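Local coordinates for structural protein VP1 (Trichodysplasia spinulosa-associated polyomavirus, PDB 4U60) that builds the pentamers of the viral capsid and binds sialylated glycans such as the GM1 oligosaccharide, at residues Ile65-Thr70 with Asp157-Pro162; Val93-Glu98 with Phe133-Glu138; His175-Leu180 with Pro195-Asn200. One frame throughout, in Å; residues are numbered along the deposited sequence. Where two conformers were deposited one is given.

Contact 1. Residues Ile65-Thr70 with Asp157-Pro162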
loop_
_atom_site.group_PDB
_atom_site.type_symbol
_atom_site.label_atom_id
_atom_site.label_comp_id
_atom_site.label_asym_id
_atom_site.label_seq_id
_atom_site.Cartn_x
_atom_site.Cartn_y
_atom_site.Cartn_z
ATOM N N ILE C 65 13.175 18.283 -21.182
ATOM C CA ILE C 65 12.205 17.216 -21.196
ATOM C C ILE C 65 12.853 15.822 -21.311
ATOM O O ILE C 65 13.737 15.584 -22.126
ATOM C CB ILE C 65 11.054 17.410 -22.180
ATOM C CG1 ILE C 65 11.607 17.288 -23.550
ATOM C CG2 ILE C 65 10.222 18.696 -21.943
ATOM C CD1 ILE C 65 11.405 15.890 -24.042
ATOM N N PRO C 66 12.415 14.914 -20.447
ATOM C CA PRO C 66 12.906 13.543 -20.469
ATOM C C PRO C 66 12.511 12.756 -21.719
ATOM O O PRO C 66 11.415 12.958 -22.259
ATOM C CB PRO C 66 12.266 12.934 -19.226
ATOM C CG PRO C 66 12.096 14.093 -18.301
ATOM C CD PRO C 66 11.776 15.258 -19.171
ATOM N N THR C 67 13.398 11.854 -22.145
ATOM C CA THR C 67 13.161 11.003 -23.298
ATOM C C THR C 67 13.417 9.549 -22.909
ATOM O O THR C 67 13.981 9.266 -21.839
ATOM C CB THR C 67 14.056 11.383 -24.488
ATOM O OG1 THR C 67 15.417 11.466 -24.060
ATOM C CG2 THR C 67 13.632 12.718 -25.069
ATOM N N TYR C 68 12.963 8.631 -23.739
ATOM C CA TYR C 68 13.247 7.205 -23.522
ATOM C C TYR C 68 14.705 6.866 -23.774
ATOM O O TYR C 68 15.348 7.379 -24.715
ATOM C CB TYR C 68 12.357 6.318 -24.381
ATOM C CG TYR C 68 10.889 6.390 -24.015
ATOM C CD1 TYR C 68 10.422 5.738 -22.886
ATOM C CD2 TYR C 68 9.991 7.137 -24.758
ATOM C CE1 TYR C 68 9.083 5.779 -22.538
ATOM C CE2 TYR C 68 8.655 7.207 -24.416
ATOM C CZ TYR C 68 8.208 6.536 -23.283
ATOM O OH TYR C 68 6.879 6.594 -22.916
ATOM N N SER C 69 15.250 6.003 -22.915
ATOM C CA SER C 69 16.494 5.333 -23.208
ATOM C C SER C 69 16.196 4.095 -24.038
ATOM O O SER C 69 15.200 3.419 -23.814
ATOM C CB SER C 69 17.171 4.903 -21.918
ATOM O OG SER C 69 17.442 6.033 -21.094
ATOM N N THR C 70 17.080 3.755 -24.964
ATOM C CA THR C 70 16.898 2.550 -25.750
ATOM C C THR C 70 18.212 2.100 -26.395
ATOM O O THR C 70 19.125 2.894 -26.646
ATOM C CB THR C 70 15.805 2.733 -26.830
ATOM O OG1 THR C 70 15.390 1.455 -27.339
ATOM C CG2 THR C 70 16.285 3.605 -27.980
ATOM N N ASP C 157 15.603 20.439 -32.312
ATOM C CA ASP C 157 15.288 19.667 -33.512
ATOM C C ASP C 157 15.854 18.235 -33.483
ATOM O O ASP C 157 15.668 17.486 -34.441
ATOM C CB ASP C 157 15.740 20.405 -34.791
ATOM C CG ASP C 157 17.246 20.598 -34.880
ATOM O OD1 ASP C 157 18.028 19.884 -34.222
ATOM O OD2 ASP C 157 17.685 21.482 -35.643
ATOM N N LYS C 158 16.532 17.842 -32.411
ATOM C CA LYS C 158 16.983 16.462 -32.283
ATOM C C LYS C 158 15.914 15.555 -31.682
ATOM O O LYS C 158 16.086 14.337 -31.638
ATOM C CB LYS C 158 18.250 16.392 -31.447
ATOM C CG LYS C 158 19.441 17.087 -32.069
ATOM C CD LYS C 158 20.659 16.874 -31.183
ATOM N N LEU C 159 14.818 16.128 -31.214
ATOM C CA LEU C 159 13.706 15.321 -30.721
ATOM C C LEU C 159 12.974 14.719 -31.912
ATOM O O LEU C 159 13.017 15.277 -33.002
ATOM C CB LEU C 159 12.742 16.155 -29.890
ATOM C CG LEU C 159 13.320 16.836 -28.652
ATOM C CD1 LEU C 159 12.297 17.724 -27.979
ATOM C CD2 LEU C 159 13.864 15.806 -27.670
ATOM N N VAL C 160 12.344 13.572 -31.717
ATOM C CA VAL C 160 11.510 12.975 -32.740
ATOM C C VAL C 160 10.054 13.137 -32.328
ATOM O O VAL C 160 9.616 12.575 -31.318
ATOM C CB VAL C 160 11.838 11.491 -32.960
ATOM C CG1 VAL C 160 10.937 10.899 -34.031
ATOM C CG2 VAL C 160 13.318 11.341 -33.326
ATOM N N VAL C 161 9.329 13.936 -33.099
ATOM C CA VAL C 161 7.936 14.258 -32.793
ATOM C C VAL C 161 7.199 14.366 -34.107
ATOM O O VAL C 161 7.857 14.452 -35.154
ATOM C CB VAL C 161 7.821 15.576 -31.989
ATOM C CG1 VAL C 161 8.495 15.444 -30.644
ATOM C CG2 VAL C 161 8.378 16.742 -32.765
ATOM N N PRO C 162 5.854 14.379 -34.085
ATOM C CA PRO C 162 5.142 14.461 -35.361
ATOM C C PRO C 162 5.358 15.783 -36.062
ATOM O O PRO C 162 5.627 16.786 -35.416
ATOM C CB PRO C 162 3.663 14.315 -34.952
ATOM C CG PRO C 162 3.705 13.585 -33.640
ATOM C CD PRO C 162 4.930 14.148 -32.962
#
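No aromatic ring or other flat group enters the meeting of Leu-159 with Ile-65 and Thr-67: it has neither faces nor edges, only branched chains touching through methyl groups. Leu-159 reaches across with its forked end. Its CD2 comes to 4.0 Å from Thr-67 CG2 and to 4.4 Å from Ile-65 CD1, while its other branch, CD1, lies an equal 4.4 Å from that same Ile-65 CD1, which thus sits in front of the fork. Within 65-70 the methyls Thr-67 CG2 and Ile-65 CD1 are 4.0 Å apart, completing a small apolar cluster. Thr-67 chi1 of 51° sets its methyl beside the backbone N and facing Leu-159, and leaves OG1 for a weak hydrogen bond to the carbonyl oxygen of Arg-32. Ile-65 also packs on Pro-187 and on His-109 of the second subunit, a glycan-pocket residue, and a bound N-acetylneuraminic acid lies about 8 Å from the Ile-65 side chain. The contact is buried loop-on-loop packing on the flank of the jelly roll of a viral coat protein: the excursion between strands 141-144 and 177-179 lies against the approach to strand 69-74, near a subunit interface and a sialic acid.

Contact 2. Residues Val93-Glu98 with Phe133-Glu138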
loop_
_atom_site.group_PDB
_atom_site.type_symbol
_atom_site.label_atom_id
_atom_site.label_comp_id
_atom_site.label_asym_id
_atom_site.label_seq_id
_atom_site.Cartn_x
_atom_site.Cartn_y
_atom_site.Cartn_z
ATOM N N VAL C 93 13.643 -15.132 -22.800
ATOM C CA VAL C 93 12.898 -15.969 -21.861
ATOM C C VAL C 93 12.562 -15.199 -20.574
ATOM O O VAL C 93 11.473 -15.324 -20.047
ATOM C CB VAL C 93 13.736 -17.195 -21.463
ATOM C CG1 VAL C 93 13.008 -18.042 -20.426
ATOM C CG2 VAL C 93 14.094 -18.034 -22.686
ATOM N N SER C 94 13.518 -14.425 -20.095
ATOM C CA SER C 94 13.378 -13.729 -18.816
ATOM C C SER C 94 14.367 -12.598 -18.715
ATOM O O SER C 94 15.382 -12.577 -19.421
ATOM C CB SER C 94 13.608 -14.722 -17.655
ATOM O OG SER C 94 14.916 -15.277 -17.680
ATOM N N VAL C 95 14.082 -11.675 -17.791
ATOM C CA VAL C 95 14.979 -10.555 -17.522
ATOM C C VAL C 95 15.043 -10.308 -16.023
ATOM O O VAL C 95 14.016 -10.374 -15.338
ATOM C CB VAL C 95 14.561 -9.271 -18.265
ATOM C CG1 VAL C 95 13.129 -8.853 -17.918
ATOM C CG2 VAL C 95 15.552 -8.145 -17.995
ATOM N N LYS C 96 16.247 -10.039 -15.535
ATOM C CA LYS C 96 16.454 -9.477 -14.194
ATOM C C LYS C 96 16.833 -8.027 -14.443
ATOM O O LYS C 96 17.806 -7.734 -15.121
ATOM C CB LYS C 96 17.560 -10.219 -13.449
ATOM C CG LYS C 96 17.303 -11.712 -13.302
ATOM C CD LYS C 96 18.386 -12.431 -12.511
ATOM C CE LYS C 96 18.288 -12.185 -11.016
ATOM N NZ LYS C 96 19.454 -12.724 -10.271
ATOM N N THR C 97 16.057 -7.104 -13.911
ATOM C CA THR C 97 16.345 -5.687 -14.125
ATOM C C THR C 97 16.240 -4.932 -12.808
ATOM O O THR C 97 15.394 -5.271 -11.967
ATOM C CB THR C 97 15.402 -5.099 -15.213
ATOM O OG1 THR C 97 15.664 -3.713 -15.434
ATOM C CG2 THR C 97 13.924 -5.279 -14.861
ATOM N N GLU C 98 17.058 -3.888 -12.670
ATOM C CA GLU C 98 17.157 -3.089 -11.447
ATOM C C GLU C 98 17.463 -1.676 -11.780
ATOM O O GLU C 98 18.215 -1.395 -12.723
ATOM C CB GLU C 98 18.320 -3.533 -10.557
ATOM C CG GLU C 98 18.365 -4.964 -10.140
ATOM C CD GLU C 98 19.659 -5.309 -9.427
ATOM O OE1 GLU C 98 20.145 -6.409 -9.712
ATOM O OE2 GLU C 98 20.143 -4.537 -8.550
ATOM N N PHE C 133 10.066 -0.219 -18.332
ATOM C CA PHE C 133 11.059 -0.900 -19.151
ATOM C C PHE C 133 10.326 -1.801 -20.135
ATOM O O PHE C 133 9.160 -2.154 -19.951
ATOM C CB PHE C 133 12.102 -1.682 -18.336
ATOM C CG PHE C 133 11.571 -2.916 -17.667
ATOM C CD1 PHE C 133 10.974 -2.841 -16.418
ATOM C CD2 PHE C 133 11.671 -4.142 -18.286
ATOM C CE1 PHE C 133 10.484 -3.970 -15.784
ATOM C CE2 PHE C 133 11.166 -5.281 -17.647
ATOM C CZ PHE C 133 10.577 -5.184 -16.402
ATOM N N ALA C 134 11.024 -2.116 -21.216
ATOM C CA ALA C 134 10.495 -2.977 -22.247
ATOM C C ALA C 134 11.632 -3.802 -22.825
ATOM O O ALA C 134 12.774 -3.320 -22.960
ATOM C CB ALA C 134 9.830 -2.162 -23.329
ATOM N N VAL C 135 11.333 -5.059 -23.101
ATOM C CA VAL C 135 12.262 -5.977 -23.779
ATOM C C VAL C 135 11.498 -6.613 -24.930
ATOM O O VAL C 135 10.405 -7.147 -24.742
ATOM C CB VAL C 135 12.801 -7.068 -22.831
ATOM C CG1 VAL C 135 13.796 -7.991 -23.553
ATOM C CG2 VAL C 135 13.457 -6.456 -21.604
ATOM N N GLY C 136 12.071 -6.546 -26.130
ATOM C CA GLY C 136 11.421 -7.118 -27.303
ATOM C C GLY C 136 12.371 -7.513 -28.403
ATOM O O GLY C 136 13.579 -7.297 -28.329
ATOM N N GLY C 137 11.788 -8.124 -29.423
ATOM C CA GLY C 137 12.539 -8.613 -30.564
ATOM C C GLY C 137 12.516 -7.674 -31.749
ATOM O O GLY C 137 12.896 -8.058 -32.855
ATOM N N GLU C 138 12.062 -6.456 -31.522
ATOM C CA GLU C 138 11.967 -5.429 -32.559
ATOM C C GLU C 138 11.726 -4.116 -31.801
ATOM O O GLU C 138 11.482 -4.153 -30.609
ATOM C CB GLU C 138 10.832 -5.756 -33.519
ATOM C CG GLU C 138 9.470 -5.860 -32.868
ATOM C CD GLU C 138 8.473 -6.425 -33.838
ATOM O OE1 GLU C 138 7.776 -5.621 -34.478
ATOM O OE2 GLU C 138 8.402 -7.666 -33.997
#
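Phe-133, Val-95 and Thr-97 carry most of this contact. The methyl of Thr-97 sits over one face of the phenyl ring, offset toward its rim: CG2 is 3.8 Å from the centroid of Phe-133 and 15° off the ring normal, a CH-pi contact, with the ring atom CZ nearest. Thr-97 and Phe-133 point at each other from facing strands. With Thr-97 chi1 at 180°, OG1 is turned anti to the backbone N, where it bonds to the carbonyl oxygen of Tyr-268 and to Arg-267 NH1; this puts CG2 between the backbone N and the carbonyl carbon, over the ring. Val-95 passes obliquely beside the ring, its CG1 being 4.1 Å from Phe-133 CE2. The same Val-95 methyl approaches Val-135, CG1 to CG2, at 4.4 Å. Phe-133 additionally stacks with Tyr-204. The axes of 93-98 and 133-136 come within 9.4 Å and run roughly antiparallel, at 150°, a spacing filled by side chains and not by backbone bonds. Strand 86-99 pairs with 260-279, with a classic bulge where Val-93 and Ser-94 both face Leu-272, and with the short strand 225-226. Strand 129-136, lying across the jelly-roll interior from it, pairs with 201-208 and 241-254.

Contact 3. Residues His175-Leu180 with Pro195-Asn200. With EDO (1,2-ethanediol), chain S.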
loop_
_atom_site.group_PDB
_atom_site.type_symbol
_atom_site.label_atom_id
_atom_site.label_comp_id
_atom_site.label_asym_id
_atom_site.label_seq_id
_atom_site.Cartn_x
_atom_site.Cartn_y
_atom_site.Cartn_z
ATOM N N HIS C 175 -3.481 7.588 -36.239
ATOM C CA HIS C 175 -2.650 8.083 -37.343
ATOM C C HIS C 175 -1.337 8.681 -36.878
ATOM O O HIS C 175 -0.518 9.070 -37.703
ATOM C CB HIS C 175 -3.430 9.121 -38.147
ATOM C CG HIS C 175 -4.604 8.541 -38.850
ATOM N ND1 HIS C 175 -5.886 8.567 -38.347
ATOM C CD2 HIS C 175 -4.667 7.870 -40.025
ATOM C CE1 HIS C 175 -6.695 7.956 -39.195
ATOM N NE2 HIS C 175 -5.984 7.536 -40.225
ATOM N N TYR C 176 -1.137 8.795 -35.564
ATOM C CA TYR C 176 0.082 9.370 -34.996
ATOM C C TYR C 176 0.840 8.287 -34.205
ATOM O O TYR C 176 0.642 8.099 -32.994
ATOM C CB TYR C 176 -0.260 10.545 -34.070
ATOM C CG TYR C 176 -0.703 11.829 -34.732
ATOM C CD1 TYR C 176 -1.962 11.958 -35.286
ATOM C CD2 TYR C 176 0.142 12.940 -34.763
ATOM C CE1 TYR C 176 -2.366 13.132 -35.897
ATOM C CE2 TYR C 176 -0.255 14.130 -35.347
ATOM C CZ TYR C 176 -1.506 14.234 -35.912
ATOM O OH TYR C 176 -1.899 15.416 -36.508
ATOM N N LYS C 177 1.682 7.548 -34.908
ATOM C CA LYS C 177 2.450 6.455 -34.320
ATOM C C LYS C 177 3.928 6.588 -34.697
ATOM O O LYS C 177 4.303 7.441 -35.515
ATOM C CB LYS C 177 1.863 5.113 -34.774
ATOM C CG LYS C 177 0.469 4.847 -34.215
ATOM C CD LYS C 177 -0.088 3.493 -34.589
ATOM C CE LYS C 177 -1.412 3.230 -33.883
ATOM N NZ LYS C 177 -1.741 1.791 -33.950
ATOM N N GLN C 178 4.773 5.759 -34.087
ATOM C CA GLN C 178 6.220 5.781 -34.329
ATOM C C GLN C 178 6.791 4.494 -33.769
ATOM O O GLN C 178 6.061 3.680 -33.209
ATOM C CB GLN C 178 6.898 6.995 -33.674
ATOM C CG GLN C 178 7.337 8.094 -34.639
ATOM C CD GLN C 178 8.587 7.710 -35.414
ATOM O OE1 GLN C 178 9.034 6.556 -35.382
ATOM N NE2 GLN C 178 9.175 8.684 -36.112
ATOM N N LYS C 179 8.092 4.329 -33.942
ATOM C CA LYS C 179 8.841 3.240 -33.325
ATOM C C LYS C 179 10.034 3.840 -32.617
ATOM O O LYS C 179 10.645 4.774 -33.115
ATOM C CB LYS C 179 9.338 2.253 -34.379
ATOM C CG LYS C 179 8.206 1.513 -35.066
ATOM C CD LYS C 179 8.695 0.416 -35.974
ATOM C CE LYS C 179 7.520 -0.323 -36.583
ATOM N NZ LYS C 179 7.995 -1.345 -37.534
ATOM N N LEU C 180 10.357 3.291 -31.459
ATOM C CA LEU C 180 11.456 3.783 -30.639
ATOM C C LEU C 180 12.782 3.279 -31.197
ATOM O O LEU C 180 13.268 2.202 -30.835
ATOM C CB LEU C 180 11.265 3.349 -29.194
ATOM C CG LEU C 180 12.312 3.784 -28.150
ATOM C CD1 LEU C 180 12.646 5.262 -28.268
ATOM C CD2 LEU C 180 11.855 3.435 -26.741
ATOM N N PRO C 195 -0.617 -0.023 -27.451
ATOM C CA PRO C 195 -1.133 -1.290 -26.964
ATOM C C PRO C 195 -1.784 -2.137 -28.043
ATOM O O PRO C 195 -2.065 -3.312 -27.802
ATOM C CB PRO C 195 -2.197 -0.844 -25.945
ATOM C CG PRO C 195 -2.739 0.432 -26.540
ATOM C CD PRO C 195 -1.479 1.112 -27.039
ATOM N N SER C 196 -2.036 -1.562 -29.226
ATOM C CA SER C 196 -2.631 -2.329 -30.315
ATOM C C SER C 196 -1.579 -3.095 -31.097
ATOM O O SER C 196 -1.926 -3.876 -31.983
ATOM C CB SER C 196 -3.399 -1.406 -31.295
ATOM O OG SER C 196 -2.496 -0.635 -32.088
ATOM N N LYS C 197 -0.308 -2.833 -30.827
ATOM C CA LYS C 197 0.783 -3.570 -31.470
ATOM C C LYS C 197 1.621 -4.205 -30.367
ATOM O O LYS C 197 1.051 -4.711 -29.412
ATOM C CB LYS C 197 1.577 -2.635 -32.393
ATOM C CG LYS C 197 0.731 -2.046 -33.522
ATOM C CD LYS C 197 1.601 -1.214 -34.447
ATOM C CE LYS C 197 0.800 -0.436 -35.456
ATOM N NZ LYS C 197 0.101 -1.314 -36.413
ATOM N N ASN C 198 2.942 -4.193 -30.509
ATOM C CA ASN C 198 3.860 -4.735 -29.499
ATOM C C ASN C 198 3.600 -6.194 -29.132
ATOM O O ASN C 198 3.808 -6.615 -27.989
ATOM C CB ASN C 198 3.871 -3.820 -28.255
ATOM C CG ASN C 198 4.609 -2.532 -28.514
ATOM O OD1 ASN C 198 5.762 -2.559 -28.935
ATOM N ND2 ASN C 198 3.952 -1.406 -28.336
ATOM N N GLU C 199 3.225 -6.975 -30.121
ATOM C CA GLU C 199 3.006 -8.393 -29.938
ATOM C C GLU C 199 4.320 -9.135 -29.603
ATOM O O GLU C 199 4.297 -10.184 -28.983
ATOM C CB GLU C 199 2.366 -8.981 -31.199
ATOM C CG GLU C 199 0.997 -8.362 -31.527
ATOM C CD GLU C 199 1.001 -7.106 -32.428
ATOM O OE1 GLU C 199 2.067 -6.467 -32.674
ATOM O OE2 GLU C 199 -0.129 -6.755 -32.902
ATOM N N ASN C 200 5.443 -8.542 -29.992
ATOM C CA ASN C 200 6.746 -9.128 -29.843
ATOM C C ASN C 200 7.642 -8.357 -28.860
ATOM O O ASN C 200 8.851 -8.475 -28.909
ATOM C CB ASN C 200 7.381 -9.187 -31.243
ATOM C CG ASN C 200 8.547 -10.147 -31.323
ATOM O OD1 ASN C 200 8.560 -11.197 -30.678
ATOM N ND2 ASN C 200 9.532 -9.801 -32.162
HETATM C C1 EDO S . 6.288 -13.058 -28.914
HETATM O O1 EDO S . 5.193 -13.430 -28.068
HETATM C C2 EDO S . 6.382 -13.985 -30.131
HETATM O O2 EDO S . 6.632 -13.234 -31.335
HETATM O O HOH W 1 -1.784 1.184 -36.743
#
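Lys-177 leaves its backbone with chi1 -67° and then runs fully extended, carrying NZ across to Ser-196 and Lys-197, whereas Lys-197 bends at chi4 -66°, which leaves CE facing Lys-177 and turns NZ to a shared water. Ser-196 chi1 of 73° sets OG between its backbone N and carbonyl carbon, near both Lys-177 NZ and Asp-194. The lysines cross obliquely, with Lys-177 CD 4.1 Å from Lys-197 CE. Lys-177 NZ gives a weak hydrogen bond to Ser-196 OG at 3.2 Å and lies 3.7 Å from Lys-197 CE. Lys-177 NZ and Lys-197 NZ, two like charges, are 4.4 Å apart. The water joins them, accepting from Lys-177 NZ at 2.9 Å and from Lys-197 NZ at 3.1 Å. The stronger polar partner is Asp-194: its OD2 forms a salt bridge with Lys-177 NZ, and its OD1 a hydrogen bond with Ser-196 OG. Farther along, Asn-200 OD1 accepts from Leu-236 N and from O2 of a 1,2-ethanediol, probably from the crystallisation liquor. The chemistry implies a solvated, polar surface contact between strand 177-179 and the loop before strand 201-208, in which the carboxylate of Asp-194 and the shared water probably offset the two close positive charges.

Contacts 1 and 2 are the apolar ones, and contact 3 the polar, surface one. Contact 1 is buried but lies between loops; contact 2, partly buried, fills the space between the facing layers of the jelly roll. Contact 1 leads into strand 69-74 and contact 2 uses strands 86-99 and 129-136, all of one antiparallel sheet system; contact 3 draws on the edge strand of the separate three-stranded sheet. Contact 3 touches both others: Tyr-68 and Thr-70 pack on Leu-180, Val-160 on Gln-178, and Asn-200 bonds through its backbone to Gly-137 and through ND2 to Glu-138 OE2. Contacts 1 and 3 both touch the second subunit. Contacts 1 and 2 do not touch, and their centres lie 21 Å apart.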